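Local coordinates for protein AxyAgu115A (Amphibacillus xylanus NBRC 15112, PDB 6NPS) that acts as a family 115 alpha-glucuronidase, probably removing glucuronic acid side groups from xylans such as arabinoglucuronoxylan, at residues Phe174-Trp179 and Ile448-Asp453; Asp319-Leu324 and Glu364-Leu369; Leu723-Ala728 and Gly757-Lys762. The protein carries 3 engineered substitutions. One frame throughout, in Å; residues are numbered along the deposited sequence.

Contact 1: Phe174-Trp179 and Ile448-Asp453; sequences FINDEW and IVNVGD
Two backbone carbonyl oxygens, Asn-176 O and Gly-452 O, face each other at 3.1 Å with no hydrogen between them. Asn-176 O also takes a CA-H...O contact from Gly-452 CA. Asn-176 N gives a bent hydrogen bond to Gly-452 O at 3.1 Å, its donor tilted from the carbonyl plane. Before this point the chains run as parallel strands: Phe-174 N binds Val-449 O, and Val-451 N reaches Phe-174 O in a nearly straight bond of 3.1 Å. Asn-450 shapes the turn that follows. Its OD1 accepts from Gly-452 N at 2.9 Å, forming an Asx turn. With CG anti to the backbone N (chi1 -174°), its amide runs beside the Phe-174 side chain, and Asn-450 ND2 approaches Phe-174 CD2 to 3.7 Å. ND2 also binds Tyr-408 OH. With an alanine here, Gly-452 N and Tyr-408 OH would probably lose their mates, and the turn would be freer to move. Asp-453 OD2 comes near Glu-178 CA and binds Phe-182 N in helix 181-190. A glycerol lies next to Asn-176, consistent with a pocket at this end of the TIM barrel. Strands 170-174 and 446-450 are the first and eighth of that barrel. Strand 405-410 flanks the latter, Trp-214 meets the Phe-174 ring edge-to-face, and helix 458-469 packs on Val-449 and Val-451.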
loop_
_atom_site.group_PDB
_atom_site.type_symbol
_atom_site.label_atom_id
_atom_site.label_comp_id
_atom_site.label_asym_id
_atom_site.label_seq_id
_atom_site.Cartn_x
_atom_site.Cartn_y
_atom_site.Cartn_z
ATOM N N PHE A 174 0.218 12.131 -39.887
ATOM C CA PHE A 174 -0.262 10.748 -39.931
ATOM C C PHE A 174 -1.472 10.694 -39.009
ATOM O O PHE A 174 -1.342 10.961 -37.802
ATOM C CB PHE A 174 0.848 9.819 -39.413
ATOM C CG PHE A 174 0.463 8.370 -39.246
ATOM C CD1 PHE A 174 -0.539 7.787 -40.019
ATOM C CD2 PHE A 174 1.166 7.576 -38.334
ATOM C CE1 PHE A 174 -0.866 6.446 -39.861
ATOM C CE2 PHE A 174 0.859 6.224 -38.178
ATOM C CZ PHE A 174 -0.166 5.660 -38.950
ATOM N N ILE A 175 -2.646 10.447 -39.575
ATOM C CA ILE A 175 -3.825 10.125 -38.780
ATOM C C ILE A 175 -3.686 8.683 -38.298
ATOM O O ILE A 175 -3.761 7.755 -39.105
ATOM C CB ILE A 175 -5.097 10.295 -39.613
ATOM C CG1 ILE A 175 -5.149 11.691 -40.217
ATOM C CG2 ILE A 175 -6.362 9.937 -38.783
ATOM C CD1 ILE A 175 -6.082 11.722 -41.430
ATOM N N ASN A 176 -3.506 8.475 -36.992
ATOM C CA ASN A 176 -3.235 7.139 -36.476
ATOM C C ASN A 176 -4.006 6.930 -35.177
ATOM O O ASN A 176 -4.715 7.817 -34.705
ATOM C CB ASN A 176 -1.732 6.922 -36.255
ATOM C CG ASN A 176 -1.367 5.452 -35.922
ATOM O OD1 ASN A 176 -0.474 5.191 -35.107
ATOM N ND2 ASN A 176 -2.059 4.498 -36.559
ATOM N N ASP A 177 -3.876 5.736 -34.599
ATOM C CA ASP A 177 -4.500 5.432 -33.316
ATOM C C ASP A 177 -5.961 5.883 -33.321
ATOM O O ASP A 177 -6.452 6.516 -32.382
ATOM C CB ASP A 177 -3.709 6.089 -32.174
ATOM C CG ASP A 177 -2.192 6.070 -32.412
ATOM O OD1 ASP A 177 -1.629 4.963 -32.547
ATOM O OD2 ASP A 177 -1.556 7.146 -32.465
ATOM N N GLU A 178 -6.650 5.594 -34.429
ATOM C CA GLU A 178 -7.860 6.337 -34.750
ATOM C C GLU A 178 -9.128 5.693 -34.199
ATOM O O GLU A 178 -10.219 6.227 -34.418
ATOM C CB GLU A 178 -7.962 6.569 -36.272
ATOM C CG GLU A 178 -8.244 5.317 -37.135
ATOM C CD GLU A 178 -6.962 4.733 -37.717
ATOM O OE1 GLU A 178 -5.855 5.049 -37.196
ATOM O OE2 GLU A 178 -7.048 3.945 -38.664
ATOM N N TRP A 179 -9.010 4.590 -33.450
ATOM C CA TRP A 179 -10.171 4.026 -32.801
ATOM C C TRP A 179 -9.984 4.112 -31.294
ATOM O O TRP A 179 -8.871 3.893 -30.806
ATOM C CB TRP A 179 -10.405 2.561 -33.212
ATOM C CG TRP A 179 -11.004 2.442 -34.600
ATOM C CD1 TRP A 179 -10.326 2.202 -35.767
ATOM C CD2 TRP A 179 -12.392 2.597 -34.968
ATOM N NE1 TRP A 179 -11.205 2.190 -36.835
ATOM C CE2 TRP A 179 -12.475 2.432 -36.375
ATOM C CE3 TRP A 179 -13.569 2.858 -34.250
ATOM C CZ2 TRP A 179 -13.688 2.515 -37.072
ATOM C CZ3 TRP A 179 -14.771 2.943 -34.946
ATOM C CH2 TRP A 179 -14.819 2.769 -36.342
ATOM N N ILE A 448 7.288 14.127 -40.750
ATOM C CA ILE A 448 5.887 13.781 -40.558
ATOM C C ILE A 448 5.645 13.512 -39.067
ATOM O O ILE A 448 6.506 12.955 -38.378
ATOM C CB ILE A 448 5.520 12.577 -41.456
ATOM C CG1 ILE A 448 4.030 12.225 -41.302
ATOM C CG2 ILE A 448 6.464 11.379 -41.173
ATOM C CD1 ILE A 448 3.438 11.414 -42.499
ATOM N N VAL A 449 4.489 13.928 -38.550
ATOM C CA VAL A 449 4.191 13.717 -37.131
ATOM C C VAL A 449 2.931 12.881 -36.984
ATOM O O VAL A 449 1.946 13.093 -37.682
ATOM C CB VAL A 449 4.107 15.056 -36.349
ATOM C CG1 VAL A 449 3.117 16.067 -37.031
ATOM C CG2 VAL A 449 3.670 14.813 -34.880
ATOM N N ASN A 450 2.972 11.909 -36.068
ATOM C CA ASN A 450 1.777 11.170 -35.690
ATOM C C ASN A 450 0.885 12.036 -34.805
ATOM O O ASN A 450 1.279 12.396 -33.679
ATOM C CB ASN A 450 2.178 9.884 -34.947
ATOM C CG ASN A 450 1.000 8.970 -34.640
ATOM O OD1 ASN A 450 -0.149 9.407 -34.443
ATOM N ND2 ASN A 450 1.281 7.663 -34.609
ATOM N N VAL A 451 -0.320 12.356 -35.287
ATOM C CA VAL A 451 -1.217 13.254 -34.548
ATOM C C VAL A 451 -2.444 12.520 -34.040
ATOM O O VAL A 451 -3.425 13.168 -33.693
ATOM C CB VAL A 451 -1.666 14.472 -35.378
ATOM C CG1 VAL A 451 -0.530 15.444 -35.652
ATOM C CG2 VAL A 451 -2.378 13.980 -36.665
ATOM N N GLY A 452 -2.423 11.183 -34.012
ATOM C CA GLY A 452 -3.591 10.465 -33.521
ATOM C C GLY A 452 -4.865 10.823 -34.268
ATOM O O GLY A 452 -4.904 10.759 -35.500
ATOM N N ASP A 453 -5.902 11.234 -33.535
ATOM C CA ASP A 453 -7.179 11.627 -34.116
ATOM C C ASP A 453 -7.233 13.110 -34.429
ATOM O O ASP A 453 -8.330 13.631 -34.633
ATOM C CB ASP A 453 -8.309 11.321 -33.136
ATOM C CG ASP A 453 -8.295 9.877 -32.692
ATOM O OD1 ASP A 453 -7.615 9.579 -31.686
ATOM O OD2 ASP A 453 -8.933 9.033 -33.355
#

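Contact 2: Asp319-Leu324 and Glu364-Leu369; sequences DNINLL and ENTPGL
Ile-321 and Leu-324 belong to helix 317-338, which lies between the fourth and fifth strands of the TIM-barrel domain. They pack against Thr-366, Gly-368 and Leu-369, in the loop that leads to the sixth strand. The two helix residues are three positions apart, so they point from the same side of the helix. The contact is apolar, and the two segments share no hydrogen bond.

Ile-321 carries most of the contact on the helix side. Its CG1 stands anti to the carbonyl carbon (chi1 -69°), and an extended chi2 of 164° sends CD1 outward to the loop. There Ile-321 CD1 meets the methyl CG2 of Thr-366 at 3.7 Å, the two side chains crossing at a slant. The same CD1 lies 4.4 Å from Gly-368 CA. The other branch of the isoleucine faces the next residue, with Ile-321 CG2 4.4 Å from Leu-369 N. The branched end therefore spans the loop from Thr-366 to Leu-369.

Leu-369 reaches back to the helix. With CG anti to its own N (chi1 -162°), it brings CD2 to 3.8 Å from Leu-324 CB. The two CA atoms of Ile-321 and Leu-369 are 6.6 Å apart.

Two polar bonds lie at the margins: Thr-366 N to Asp-363 OD2, and a weak one from Arg-325 NH2 to Gly-368 O. Helix 356-361 completes the apolar cluster, for its Val-356 and Phe-359 touch Leu-324. Thr-366 also rests on Glu-318 and Leu-369 on Arg-325, so helix 317-338 meets the loop that runs from helix 356-361 to strand 379-383.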
loop_
_atom_site.group_PDB
_atom_site.type_symbol
_atom_site.label_atom_id
_atom_site.label_comp_id
_atom_site.label_asym_id
_atom_site.label_seq_id
_atom_site.Cartn_x
_atom_site.Cartn_y
_atom_site.Cartn_z
ATOM N N ASP A 319 20.024 -12.284 -40.631
ATOM C CA ASP A 319 18.846 -12.747 -41.361
ATOM C C ASP A 319 17.883 -11.596 -41.626
ATOM O O ASP A 319 17.440 -11.396 -42.760
ATOM C CB ASP A 319 18.154 -13.880 -40.595
ATOM C CG ASP A 319 18.963 -15.184 -40.609
ATOM O OD1 ASP A 319 20.212 -15.122 -40.672
ATOM O OD2 ASP A 319 18.351 -16.274 -40.556
ATOM N N ASN A 320 17.677 -10.760 -40.620
ATOM C CA ASN A 320 16.809 -9.608 -40.780
ATOM C C ASN A 320 17.377 -8.702 -41.869
ATOM O O ASN A 320 16.629 -8.133 -42.665
ATOM C CB ASN A 320 16.678 -8.843 -39.464
ATOM C CG ASN A 320 15.524 -9.336 -38.614
ATOM O OD1 ASN A 320 14.358 -9.114 -38.941
ATOM N ND2 ASN A 320 15.843 -10.011 -37.517
ATOM N N ILE A 321 18.702 -8.568 -41.902
ATOM C CA ILE A 321 19.353 -7.722 -42.897
ATOM C C ILE A 321 19.386 -8.405 -44.265
ATOM O O ILE A 321 19.186 -7.755 -45.293
ATOM C CB ILE A 321 20.757 -7.329 -42.400
ATOM C CG1 ILE A 321 20.636 -6.382 -41.204
ATOM C CG2 ILE A 321 21.595 -6.692 -43.522
ATOM C CD1 ILE A 321 21.908 -6.257 -40.422
ATOM N N ASN A 322 19.608 -9.721 -44.301
ATOM C CA ASN A 322 19.568 -10.453 -45.570
ATOM C C ASN A 322 18.195 -10.360 -46.234
ATOM O O ASN A 322 18.090 -10.347 -47.473
ATOM C CB ASN A 322 19.941 -11.929 -45.347
ATOM C CG ASN A 322 21.431 -12.131 -45.078
ATOM O OD1 ASN A 322 22.261 -11.292 -45.437
ATOM N ND2 ASN A 322 21.775 -13.252 -44.437
ATOM N N LEU A 323 17.134 -10.317 -45.430
ATOM C CA LEU A 323 15.788 -10.224 -45.979
ATOM C C LEU A 323 15.526 -8.839 -46.576
ATOM O O LEU A 323 15.138 -8.724 -47.745
ATOM C CB LEU A 323 14.771 -10.568 -44.887
ATOM C CG LEU A 323 13.289 -10.534 -45.264
ATOM C CD1 LEU A 323 12.869 -11.845 -45.958
ATOM C CD2 LEU A 323 12.438 -10.207 -44.020
ATOM N N LEU A 324 15.749 -7.773 -45.788
ATOM C CA LEU A 324 15.497 -6.413 -46.272
ATOM C C LEU A 324 16.266 -6.111 -47.547
ATOM O O LEU A 324 15.751 -5.438 -48.445
ATOM C CB LEU A 324 15.855 -5.388 -45.199
ATOM C CG LEU A 324 14.723 -5.166 -44.196
ATOM C CD1 LEU A 324 15.012 -3.965 -43.292
ATOM C CD2 LEU A 324 13.364 -5.031 -44.897
ATOM N N GLU A 364 29.704 -5.252 -35.827
ATOM C CA GLU A 364 31.060 -5.604 -36.154
ATOM C C GLU A 364 31.124 -6.781 -37.114
ATOM O O GLU A 364 31.926 -6.767 -38.057
ATOM C CB GLU A 364 31.757 -6.008 -34.855
ATOM C CG GLU A 364 31.363 -5.178 -33.630
ATOM C CD GLU A 364 30.332 -5.850 -32.723
ATOM O OE1 GLU A 364 29.822 -5.188 -31.788
ATOM O OE2 GLU A 364 30.018 -7.036 -32.946
ATOM N N ASN A 365 30.330 -7.811 -36.832
ATOM C CA ASN A 365 30.196 -9.004 -37.674
ATOM C C ASN A 365 29.429 -8.945 -38.980
ATOM O O ASN A 365 29.853 -9.448 -39.990
ATOM C CB ASN A 365 29.619 -10.104 -36.833
ATOM C CG ASN A 365 30.629 -10.659 -35.893
ATOM O OD1 ASN A 365 31.710 -10.116 -35.750
ATOM N ND2 ASN A 365 30.271 -11.752 -35.218
ATOM N N THR A 366 28.272 -8.317 -38.888
ATOM C CA THR A 366 27.284 -8.100 -39.932
ATOM C C THR A 366 27.500 -6.717 -40.540
ATOM O O THR A 366 27.064 -5.712 -39.955
ATOM C CB THR A 366 25.864 -8.231 -39.364
ATOM O OG1 THR A 366 25.827 -9.301 -38.411
ATOM C CG2 THR A 366 24.863 -8.519 -40.469
ATOM N N PRO A 367 28.178 -6.606 -41.693
ATOM C CA PRO A 367 28.336 -5.293 -42.338
ATOM C C PRO A 367 26.917 -4.936 -42.772
ATOM O O PRO A 367 26.360 -5.583 -43.666
ATOM C CB PRO A 367 29.332 -5.575 -43.473
ATOM C CG PRO A 367 29.170 -7.035 -43.770
ATOM C CD PRO A 367 28.811 -7.695 -42.462
ATOM N N GLY A 368 26.347 -3.896 -42.150
ATOM C CA GLY A 368 24.926 -3.561 -42.198
ATOM C C GLY A 368 24.396 -3.011 -43.519
ATOM O O GLY A 368 25.087 -2.973 -44.546
ATOM N N LEU A 369 23.135 -2.558 -43.483
ATOM C CA LEU A 369 22.424 -2.153 -44.693
ATOM C C LEU A 369 22.801 -0.755 -45.178
ATOM O O LEU A 369 22.588 -0.446 -46.358
ATOM C CB LEU A 369 20.912 -2.229 -44.456
ATOM C CG LEU A 369 20.017 -2.269 -45.703
ATOM C CD1 LEU A 369 20.594 -3.165 -46.809
ATOM C CD2 LEU A 369 18.624 -2.752 -45.339
#

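Contact 3: Leu723-Ala728 and Gly757-Lys762; sequences LSCSAA and GRITVK
Leu-723 and Cys-725 face Ile-759 across the core of a beta sandwich. Strand 723-725 is at the edge of a five-stranded antiparallel sheet. Strand 754-763 belongs to the sheet packed against it. The two short strand axes come within 8.0 Å and cross at -28°, as in sandwiches whose sheets are stacked with their strands roughly aligned.

The side-chain contacts are apolar. Leu-723 and Cys-725 are two positions apart on their strand, so both point into the sandwich. Leu-723 CD2 lies 3.9 Å from Ile-759 CG1. Cys-725 SG sits over the same isoleucine, 4.0 Å from CG2 and 4.1 Å from CD1 of Ile-759. Ile-759 thus holds a place between the leucine and the cysteine. Its CG1 is anti to the carbonyl carbon (chi1 -56°), which leaves CG2 on the cysteine side. Val-744 and Ile-742 of strand 739-746 flank Leu-723 and Cys-725. Ile-716 of strand 712-718 touches both Cys-725 and Ile-759, and Val-772 lies beside Ile-759.

Hydrogen bonds do not join the two segments. Two backbone atoms near the contact are bonded to the end of strand 712-718 and the residue after it. Leu-723 O accepts from Thr-718 OG1, and Arg-758 N gives its hydrogen to Asp-719 OD1. Ser-724 pairs with Phe-745 and Gly-757 with Val-772 by backbone bonds.

The remaining contacts are of a side chain on backbone. Leu-723 CG is anti to the backbone N (chi1 175°), and CD2 reaches the peptide that joins Gly-757 and Arg-758. Leu-723 CD2 stands 3.7 Å from Arg-758 N. Gly-757 lets the leucine in so close: a CB on that residue would come within 2.8 Å of Leu-723 CD2.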
loop_
_atom_site.group_PDB
_atom_site.type_symbol
_atom_site.label_atom_id
_atom_site.label_comp_id
_atom_site.label_asym_id
_atom_site.label_seq_id
_atom_site.Cartn_x
_atom_site.Cartn_y
_atom_site.Cartn_z
ATOM N N LEU A 723 11.013 34.525 18.421
ATOM C CA LEU A 723 10.298 33.443 17.734
ATOM C C LEU A 723 8.838 33.463 18.168
ATOM O O LEU A 723 8.544 33.420 19.368
ATOM C CB LEU A 723 10.927 32.079 18.052
ATOM C CG LEU A 723 10.272 30.780 17.526
ATOM C CD1 LEU A 723 10.317 30.732 16.026
ATOM C CD2 LEU A 723 10.999 29.547 18.126
ATOM N N SER A 724 7.923 33.570 17.217
ATOM C CA SER A 724 6.523 33.637 17.610
ATOM C C SER A 724 5.674 32.923 16.571
ATOM O O SER A 724 6.145 32.579 15.482
ATOM C CB SER A 724 6.077 35.092 17.791
ATOM O OG SER A 724 6.081 35.725 16.530
ATOM N N CYS A 725 4.402 32.702 16.918
ATOM C CA CYS A 725 3.454 32.032 16.035
ATOM C C CYS A 725 2.170 32.830 15.900
ATOM O O CYS A 725 1.873 33.709 16.709
ATOM C CB CYS A 725 3.117 30.613 16.504
ATOM S SG CYS A 725 4.487 29.588 16.980
ATOM N N SER A 726 1.377 32.460 14.887
ATOM C CA SER A 726 0.126 33.159 14.617
ATOM C C SER A 726 -0.945 32.896 15.667
ATOM O O SER A 726 -1.967 33.589 15.660
ATOM C CB SER A 726 -0.408 32.803 13.213
ATOM O OG SER A 726 -0.403 31.400 12.915
ATOM N N ALA A 727 -0.732 31.960 16.591
ATOM C CA ALA A 727 -1.773 31.599 17.535
ATOM C C ALA A 727 -1.108 31.194 18.832
ATOM O O ALA A 727 0.041 30.748 18.838
ATOM C CB ALA A 727 -2.660 30.456 17.001
ATOM N N ALA A 728 -1.833 31.377 19.938
ATOM C CA ALA A 728 -1.439 30.853 21.239
ATOM C C ALA A 728 -2.362 29.753 21.733
ATOM O O ALA A 728 -1.903 28.836 22.407
ATOM C CB ALA A 728 -1.414 31.972 22.296
ATOM N N GLY A 757 15.565 28.128 18.353
ATOM C CA GLY A 757 14.469 28.295 19.280
ATOM C C GLY A 757 13.593 27.045 19.298
ATOM O O GLY A 757 13.742 26.130 18.467
ATOM N N ARG A 758 12.663 27.014 20.243
ATOM C CA ARG A 758 11.758 25.871 20.312
ATOM C C ARG A 758 10.327 26.337 20.507
ATOM O O ARG A 758 10.053 27.240 21.311
ATOM C CB ARG A 758 12.150 24.910 21.445
ATOM C CG ARG A 758 13.480 24.210 21.212
ATOM C CD ARG A 758 14.014 23.560 22.487
ATOM N NE ARG A 758 14.080 22.114 22.339
ATOM C CZ ARG A 758 15.075 21.461 21.742
ATOM N NH1 ARG A 758 16.119 22.123 21.247
ATOM N NH2 ARG A 758 15.022 20.133 21.645
ATOM N N ILE A 759 9.424 25.713 19.760
ATOM C CA ILE A 759 7.990 25.912 19.895
ATOM C C ILE A 759 7.420 24.703 20.629
ATOM O O ILE A 759 7.727 23.552 20.281
ATOM C CB ILE A 759 7.326 26.067 18.508
ATOM C CG1 ILE A 759 7.960 27.212 17.707
ATOM C CG2 ILE A 759 5.784 26.183 18.637
ATOM C CD1 ILE A 759 7.650 27.110 16.216
ATOM N N THR A 760 6.578 24.942 21.622
ATOM C CA THR A 760 5.924 23.861 22.342
ATOM C C THR A 760 4.433 23.851 22.011
ATOM O O THR A 760 3.758 24.875 22.141
ATOM C CB THR A 760 6.146 24.005 23.838
ATOM O OG1 THR A 760 7.509 23.667 24.132
ATOM C CG2 THR A 760 5.194 23.059 24.603
ATOM N N VAL A 761 3.926 22.704 21.559
ATOM C CA VAL A 761 2.511 22.547 21.220
ATOM C C VAL A 761 1.923 21.524 22.182
ATOM O O VAL A 761 2.237 20.327 22.087
ATOM C CB VAL A 761 2.294 22.079 19.781
ATOM C CG1 VAL A 761 0.788 22.006 19.503
ATOM C CG2 VAL A 761 2.996 23.012 18.805
ATOM N N LYS A 762 1.030 21.969 23.057
ATOM C CA LYS A 762 0.390 21.078 24.010
ATOM C C LYS A 762 -0.991 20.701 23.497
ATOM O O LYS A 762 -1.756 21.564 23.039
ATOM C CB LYS A 762 0.330 21.702 25.405
ATOM C CG LYS A 762 1.680 21.563 26.077
ATOM C CD LYS A 762 1.658 21.789 27.579
ATOM C CE LYS A 762 0.727 22.921 27.960
ATOM N NZ LYS A 762 1.437 24.225 28.148
#

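From the N terminus, the chain first lays down the 174-179 segment at the end of the first barrel strand. It meets 448-453, at the end of the eighth strand, after 268 further residues; pairing the first and eighth strands, contact 1 closes the barrel. Contact 2 is nested inside that loop. It closes a shorter one of 39 residues, tying helix 317-338 to the loop before strand 379-383 at the outside of the same domain. The nearest atoms of contacts 1 and 2 are about 18 Å apart. Contact 3 follows in series, 28 residues between its segments. It joins two sheets of a separate beta sandwich, its nearest atoms about 50 Å from contact 1.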